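Local coordinates for fructuronate-tagaturonate epimerase UxaE from Cohnella laeviribosi in complex with 1 glycerol (Cohnella laeviribosi, PDB 6IL9), which catalyses the interconversion of D-fructuronate and D-tagaturonate, a sugar-acid epimerisation carried out by a zinc-containing TIM-barrel enzyme, at residues A[458-461]-A[462-465]; A[467-470]-A[471-475]. One frame throughout, in Å; residues are numbered along the deposited sequence.

Contact 1 (A[458-461]-A[462-465]); sequences RDEF and FRTL
Phe-462 reaches back one turn to Arg-458 by backbone and side chain together. Its amide N donates to Arg-458 O over 3.0 Å, while its ring atom CE2 lies over the centre of the guanidinium, 3.7 Å from CZ. The two planes are inclined at 45°, and Arg-458 CG meets the edge of the ring in its plane. With CG anti to the backbone N (chi1 -177°), the extended arginine chain carries the guanidinium to CE2, crossing the phenylalanine at a slant. With an alanine in place of Arg-458, the guanidinium and CG are gone, and the Phe-462 ring is likely to be freer to turn. The face of the same ring takes the edge of Phe-461 in a T-shaped pair, centroids 5.5 Å apart and planes at 88°. Arg-463 folds back at chi2 and chi3, laying one guanidinium face over the backbone of Asp-459 and Glu-460; NH2 comes within 3.6 Å of Glu-460 CA. Thr-464 N donates to Glu-460 O, and its OG1 adds a weak bond of 3.3 Å to Phe-461 O. Leu-465 places CD2 over the Phe-461 ring, 4.2 Å from the centroid, as a CH-pi contact, and Leu-465 N bonds to Phe-461 O. The i-to-i+4 backbone bonds are those of an amphipathic alpha-helix, 458-467, whose Phe-461, Thr-464 and Leu-465 pack on helix 369-382, which follows barrel strand 363-367 in the chain.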
ATOM      1  N   ARG A 458     -12.567   8.498  17.100  1.00 23.13           N
ATOM      2  CA  ARG A 458     -11.477   7.539  16.936  1.00 22.54           C
ATOM      3  C   ARG A 458     -11.436   6.513  18.064  1.00 21.19           C
ATOM      4  O   ARG A 458     -11.244   5.318  17.813  1.00 19.28           O
ATOM      5  CB  ARG A 458     -10.152   8.284  16.832  1.00 23.39           C
ATOM      6  CG  ARG A 458      -8.972   7.370  16.584  1.00 24.48           C
ATOM      7  CD  ARG A 458      -7.689   8.170  16.536  1.00 28.88           C
ATOM      8  NE  ARG A 458      -6.544   7.345  16.183  1.00 31.76           N
ATOM      9  CZ  ARG A 458      -5.904   6.552  17.036  1.00 36.08           C
ATOM     10  NH1 ARG A 458      -6.297   6.477  18.303  1.00 38.04           N
ATOM     11  NH2 ARG A 458      -4.865   5.838  16.625  1.00 35.65           N
ATOM     12  N   ASP A 459     -11.605   6.950  19.313  1.00 21.97           N
ATOM     13  CA  ASP A 459     -11.527   6.009  20.427  1.00 24.27           C
ATOM     14  C   ASP A 459     -12.637   4.971  20.357  1.00 22.25           C
ATOM     15  O   ASP A 459     -12.390   3.770  20.523  1.00 23.42           O
ATOM     16  CB  ASP A 459     -11.579   6.757  21.760  1.00 27.55           C
ATOM     17  CG  ASP A 459     -10.353   7.605  21.993  1.00 33.01           C
ATOM     18  OD1 ASP A 459      -9.267   7.224  21.504  1.00 36.32           O
ATOM     19  OD2 ASP A 459     -10.476   8.660  22.658  1.00 41.18           O
ATOM     20  N   GLU A 460     -13.877   5.412  20.118  1.00 22.29           N
ATOM     21  CA  GLU A 460     -14.968   4.456  20.018  1.00 19.61           C
ATOM     22  C   GLU A 460     -14.815   3.564  18.793  1.00 20.82           C
ATOM     23  O   GLU A 460     -15.168   2.385  18.844  1.00 18.23           O
ATOM     24  CB  GLU A 460     -16.319   5.173  19.987  1.00 23.24           C
ATOM     25  CG  GLU A 460     -17.477   4.207  20.069  1.00 23.20           C
ATOM     26  CD  GLU A 460     -18.846   4.883  20.059  1.00 27.25           C
ATOM     27  OE1 GLU A 460     -18.916   6.126  19.934  1.00 28.27           O
ATOM     28  OE2 GLU A 460     -19.848   4.148  20.167  1.00 27.78           O
ATOM     29  N   PHE A 461     -14.287   4.108  17.690  1.00 18.41           N
ATOM     30  CA  PHE A 461     -14.039   3.289  16.504  1.00 19.43           C
ATOM     31  C   PHE A 461     -13.115   2.118  16.824  1.00 18.95           C
ATOM     32  O   PHE A 461     -13.409   0.961  16.489  1.00 19.47           O
ATOM     33  CB  PHE A 461     -13.445   4.168  15.396  1.00 20.83           C
ATOM     34  CG  PHE A 461     -13.108   3.419  14.125  1.00 18.54           C
ATOM     35  CD1 PHE A 461     -14.067   3.221  13.141  1.00 20.07           C
ATOM     36  CD2 PHE A 461     -11.828   2.951  13.903  1.00 21.55           C
ATOM     37  CE1 PHE A 461     -13.752   2.541  11.970  1.00 19.57           C
ATOM     38  CE2 PHE A 461     -11.511   2.284  12.733  1.00 20.98           C
ATOM     39  CZ  PHE A 461     -12.480   2.081  11.770  1.00 19.84           C
ATOM     40  N   PHE A 462     -11.978   2.398  17.463  1.00 20.05           N
ATOM     41  CA  PHE A 462     -11.048   1.315  17.753  1.00 21.33           C
ATOM     42  C   PHE A 462     -11.608   0.380  18.815  1.00 21.49           C
ATOM     43  O   PHE A 462     -11.327  -0.821  18.793  1.00 19.93           O
ATOM     44  CB  PHE A 462      -9.686   1.886  18.158  1.00 18.91           C
ATOM     45  CG  PHE A 462      -8.835   2.252  16.977  1.00 19.74           C
ATOM     46  CD1 PHE A 462      -8.199   1.267  16.241  1.00 23.34           C
ATOM     47  CD2 PHE A 462      -8.726   3.569  16.567  1.00 21.94           C
ATOM     48  CE1 PHE A 462      -7.431   1.592  15.123  1.00 22.22           C
ATOM     49  CE2 PHE A 462      -7.963   3.903  15.455  1.00 20.31           C
ATOM     50  CZ  PHE A 462      -7.317   2.911  14.732  1.00 20.78           C
ATOM     51  N   ARG A 463     -12.436   0.901  19.722  1.00 21.45           N
ATOM     52  CA  ARG A 463     -13.072   0.038  20.708  1.00 21.97           C
ATOM     53  C   ARG A 463     -13.992  -0.977  20.035  1.00 24.27           C
ATOM     54  O   ARG A 463     -13.953  -2.170  20.363  1.00 22.11           O
ATOM     55  CB  ARG A 463     -13.833   0.898  21.720  1.00 24.86           C
ATOM     56  CG  ARG A 463     -14.025   0.284  23.087  1.00 36.04           C
ATOM     57  CD  ARG A 463     -14.042   1.377  24.164  1.00 35.63           C
ATOM     58  NE  ARG A 463     -14.978   2.458  23.847  1.00 38.55           N
ATOM     59  CZ  ARG A 463     -14.666   3.754  23.827  1.00 35.71           C
ATOM     60  NH1 ARG A 463     -13.435   4.156  24.116  1.00 39.45           N
ATOM     61  NH2 ARG A 463     -15.594   4.656  23.530  1.00 36.44           N
ATOM     62  N   THR A 464     -14.814  -0.539  19.069  1.00 20.36           N
ATOM     63  CA  THR A 464     -15.670  -1.528  18.415  1.00 21.01           C
ATOM     64  C   THR A 464     -14.859  -2.475  17.545  1.00 19.39           C
ATOM     65  O   THR A 464     -15.197  -3.657  17.458  1.00 19.98           O
ATOM     66  CB  THR A 464     -16.787  -0.886  17.583  1.00 25.54           C
ATOM     67  OG1 THR A 464     -16.334  -0.633  16.252  1.00 37.79           O
ATOM     68  CG2 THR A 464     -17.299   0.383  18.211  1.00 16.51           C
ATOM     69  N   LEU A 465     -13.778  -2.001  16.921  1.00 18.43           N
ATOM     70  CA  LEU A 465     -13.011  -2.908  16.069  1.00 18.61           C
ATOM     71  C   LEU A 465     -12.265  -3.949  16.898  1.00 21.74           C
ATOM     72  O   LEU A 465     -12.095  -5.090  16.449  1.00 21.99           O
ATOM     73  CB  LEU A 465     -12.054  -2.126  15.171  1.00 20.02           C
ATOM     74  CG  LEU A 465     -12.579  -1.831  13.753  1.00 19.72           C
ATOM     75  CD1 LEU A 465     -12.625  -3.107  12.917  1.00 19.18           C
ATOM     76  CD2 LEU A 465     -13.973  -1.217  13.829  1.00 18.39           C
TER

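Contact 2 (A[467-470]-A[471-475]); sequences EREE and DYEAA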
ATOM      1  N   GLU A 467     -13.491  -5.121  19.846  1.00 20.19           N
ATOM      2  CA  GLU A 467     -14.559  -6.032  20.240  1.00 23.26           C
ATOM      3  C   GLU A 467     -14.951  -6.962  19.102  1.00 22.20           C
ATOM      4  O   GLU A 467     -15.379  -8.093  19.348  1.00 24.86           O
ATOM      5  CB  GLU A 467     -15.780  -5.235  20.720  1.00 22.73           C
ATOM      6  CG  GLU A 467     -15.549  -4.466  22.009  1.00 26.38           C
ATOM      7  CD  GLU A 467     -16.551  -3.333  22.227  1.00 35.18           C
ATOM      8  OE1 GLU A 467     -16.402  -2.599  23.230  1.00 40.42           O
ATOM      9  OE2 GLU A 467     -17.482  -3.168  21.399  1.00 38.18           O
ATOM     10  N   ARG A 468     -14.815  -6.512  17.856  1.00 19.18           N
ATOM     11  CA  ARG A 468     -15.222  -7.286  16.686  1.00 19.89           C
ATOM     12  C   ARG A 468     -14.011  -7.738  15.874  1.00 21.85           C
ATOM     13  O   ARG A 468     -14.062  -7.831  14.647  1.00 20.65           O
ATOM     14  CB  ARG A 468     -16.175  -6.481  15.803  1.00 19.45           C
ATOM     15  CG  ARG A 468     -17.246  -5.696  16.552  1.00 24.94           C
ATOM     16  CD  ARG A 468     -18.059  -6.569  17.472  1.00 31.06           C
ATOM     17  NE  ARG A 468     -18.851  -7.535  16.727  1.00 35.37           N
ATOM     18  CZ  ARG A 468     -20.084  -7.901  17.062  1.00 36.26           C
ATOM     19  NH1 ARG A 468     -20.668  -7.367  18.126  1.00 42.27           N
ATOM     20  NH2 ARG A 468     -20.733  -8.797  16.328  1.00 39.94           N
ATOM     21  N   GLU A 469     -12.913  -8.030  16.569  1.00 22.33           N
ATOM     22  CA  GLU A 469     -11.676  -8.434  15.907  1.00 23.10           C
ATOM     23  C   GLU A 469     -11.885  -9.645  15.000  1.00 23.71           C
ATOM     24  O   GLU A 469     -11.361  -9.686  13.875  1.00 22.85           O
ATOM     25  CB  GLU A 469     -10.615  -8.720  16.974  1.00 23.68           C
ATOM     26  CG  GLU A 469      -9.326  -9.334  16.476  1.00 25.84           C
ATOM     27  CD  GLU A 469      -8.303  -9.467  17.598  1.00 30.68           C
ATOM     28  OE1 GLU A 469      -7.720 -10.565  17.758  1.00 28.17           O
ATOM     29  OE2 GLU A 469      -8.094  -8.460  18.321  1.00 31.41           O
ATOM     30  N   GLU A 470     -12.648 -10.640  15.462  1.00 22.59           N
ATOM     31  CA  GLU A 470     -12.854 -11.825  14.638  1.00 22.94           C
ATOM     32  C   GLU A 470     -13.696 -11.500  13.410  1.00 23.66           C
ATOM     33  O   GLU A 470     -13.430 -12.014  12.319  1.00 24.37           O
ATOM     34  CB  GLU A 470     -13.507 -12.942  15.452  1.00 28.78           C
ATOM     35  CG  GLU A 470     -12.519 -13.976  15.960  1.00 35.89           C
ATOM     36  CD  GLU A 470     -13.208 -15.181  16.583  1.00 46.85           C
ATOM     37  OE1 GLU A 470     -12.514 -16.191  16.831  1.00 54.39           O
ATOM     38  OE2 GLU A 470     -14.438 -15.118  16.824  1.00 48.65           O
ATOM     39  N   ASP A 471     -14.707 -10.637  13.564  1.00 21.73           N
ATOM     40  CA  ASP A 471     -15.513 -10.232  12.415  1.00 23.81           C
ATOM     41  C   ASP A 471     -14.676  -9.471  11.400  1.00 20.38           C
ATOM     42  O   ASP A 471     -14.830  -9.675  10.194  1.00 21.03           O
ATOM     43  CB  ASP A 471     -16.695  -9.357  12.850  1.00 22.89           C
ATOM     44  CG  ASP A 471     -17.777 -10.133  13.581  1.00 30.70           C
ATOM     45  OD1 ASP A 471     -17.715 -11.377  13.640  1.00 33.52           O
ATOM     46  OD2 ASP A 471     -18.709  -9.479  14.095  1.00 34.65           O
ATOM     47  N   TYR A 472     -13.816  -8.560  11.872  1.00 20.16           N
ATOM     48  CA  TYR A 472     -12.992  -7.776  10.954  1.00 20.48           C
ATOM     49  C   TYR A 472     -12.047  -8.677  10.170  1.00 21.11           C
ATOM     50  O   TYR A 472     -11.883  -8.520   8.951  1.00 20.06           O
ATOM     51  CB  TYR A 472     -12.208  -6.706  11.734  1.00 18.84           C
ATOM     52  CG  TYR A 472     -11.351  -5.770  10.869  1.00 19.58           C
ATOM     53  CD1 TYR A 472     -11.866  -5.181   9.715  1.00 18.33           C
ATOM     54  CD2 TYR A 472     -10.039  -5.467  11.224  1.00 21.36           C
ATOM     55  CE1 TYR A 472     -11.090  -4.327   8.939  1.00 16.72           C
ATOM     56  CE2 TYR A 472      -9.254  -4.610  10.447  1.00 18.78           C
ATOM     57  CZ  TYR A 472      -9.796  -4.034   9.308  1.00 17.18           C
ATOM     58  OH  TYR A 472      -9.049  -3.177   8.514  1.00 18.31           O
ATOM     59  N   GLU A 473     -11.426  -9.645  10.847  1.00 19.40           N
ATOM     60  CA  GLU A 473     -10.487 -10.509  10.145  1.00 19.05           C
ATOM     61  C   GLU A 473     -11.195 -11.432   9.168  1.00 17.89           C
ATOM     62  O   GLU A 473     -10.659 -11.707   8.087  1.00 18.98           O
ATOM     63  CB  GLU A 473      -9.654 -11.275  11.163  1.00 20.86           C
ATOM     64  CG  GLU A 473      -8.802 -10.295  11.923  1.00 22.83           C
ATOM     65  CD  GLU A 473      -8.028 -10.895  13.049  1.00 25.85           C
ATOM     66  OE1 GLU A 473      -8.147 -12.117  13.293  1.00 24.91           O
ATOM     67  OE2 GLU A 473      -7.294 -10.116  13.698  1.00 27.08           O
ATOM     68  N   ALA A 474     -12.414 -11.877   9.493  1.00 17.68           N
ATOM     69  CA  ALA A 474     -13.179 -12.663   8.525  1.00 18.31           C
ATOM     70  C   ALA A 474     -13.524 -11.823   7.311  1.00 19.17           C
ATOM     71  O   ALA A 474     -13.536 -12.321   6.176  1.00 20.16           O
ATOM     72  CB  ALA A 474     -14.458 -13.205   9.163  1.00 21.14           C
ATOM     73  N   ALA A 475     -13.825 -10.545   7.534  1.00 17.11           N
ATOM     74  CA  ALA A 475     -14.129  -9.660   6.417  1.00 19.23           C
ATOM     75  C   ALA A 475     -12.904  -9.449   5.534  1.00 18.04           C
ATOM     76  O   ALA A 475     -13.017  -9.442   4.303  1.00 18.99           O
ATOM     77  CB  ALA A 475     -14.658  -8.330   6.940  1.00 21.21           C
TER
HETATM   78  O   HOH W   1      -5.881  -9.920  15.685  1.00 27.10           O
HETATM   79  O   HOH W   2      -7.625 -12.856  15.817  1.00 28.36           O
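Arg-468 grips Asp-471 side-on through two nitrogens that share one oxygen: NH2 lies 3.1 Å and NE 3.3 Å from Asp-471 OD2. This oxygen sits in the guanidinium plane; NH2 meets it nearly along its C-O axis, whereas NE comes from above the carboxylate plane. Bends at chi2 and chi3 curl the arginine from the N-cap position back beside the aspartate, whose carboxylate probably also suits the positive end of the helix dipole. Next to this pair, Glu-469 and Glu-473, one turn apart, run side by side, with OE1 of Glu-469 4.1 Å from OE2 of Glu-473. Their like charges are probably eased by a water that lies 3.0 Å from Glu-469 OE1 and 2.7 Å from Glu-473 OE1, and by Lys-35, which forms a salt bridge with Glu-469. The backbone closes with Tyr-472 N to Arg-468 O at 2.9 Å, followed by Glu-473 N to Glu-469 O. The Tyr-472 ring packs on Ala-375, and its OH is hydrogen-bonded to Asn-371 O. The start of helix 469-487 thus contacts helix 369-382 through Tyr-472, strands 17-26 and 29-36 through Glu-469 (Tyr-19, Lys-35), and helix 104-111, where Gln-109 NE2 is hydrogen-bonded to Glu-473 OE1.

In the fold
Contacts 1 and 2 follow each other in the chain on helices 458-467 and 469-487, joined by a sharp break at Arg-468. They meet where Leu-465 CD1 packs 3.6 Å from Tyr-472 CG, and both lean on helix 369-382. Each is partly buried, but the chemistry differs. Contact 1 is built on aromatic and aliphatic packing, with its buried side toward helix 369-382 and its exposed Asp-459 and Arg-463 elsewhere on the helix. Contact 2 is mostly charged: a salt bridge at the helix start and a water-linked glutamate pair, with Tyr-472 as its buried aromatic; its glutamates reach residues of the antiparallel sheet and of helix 104-111.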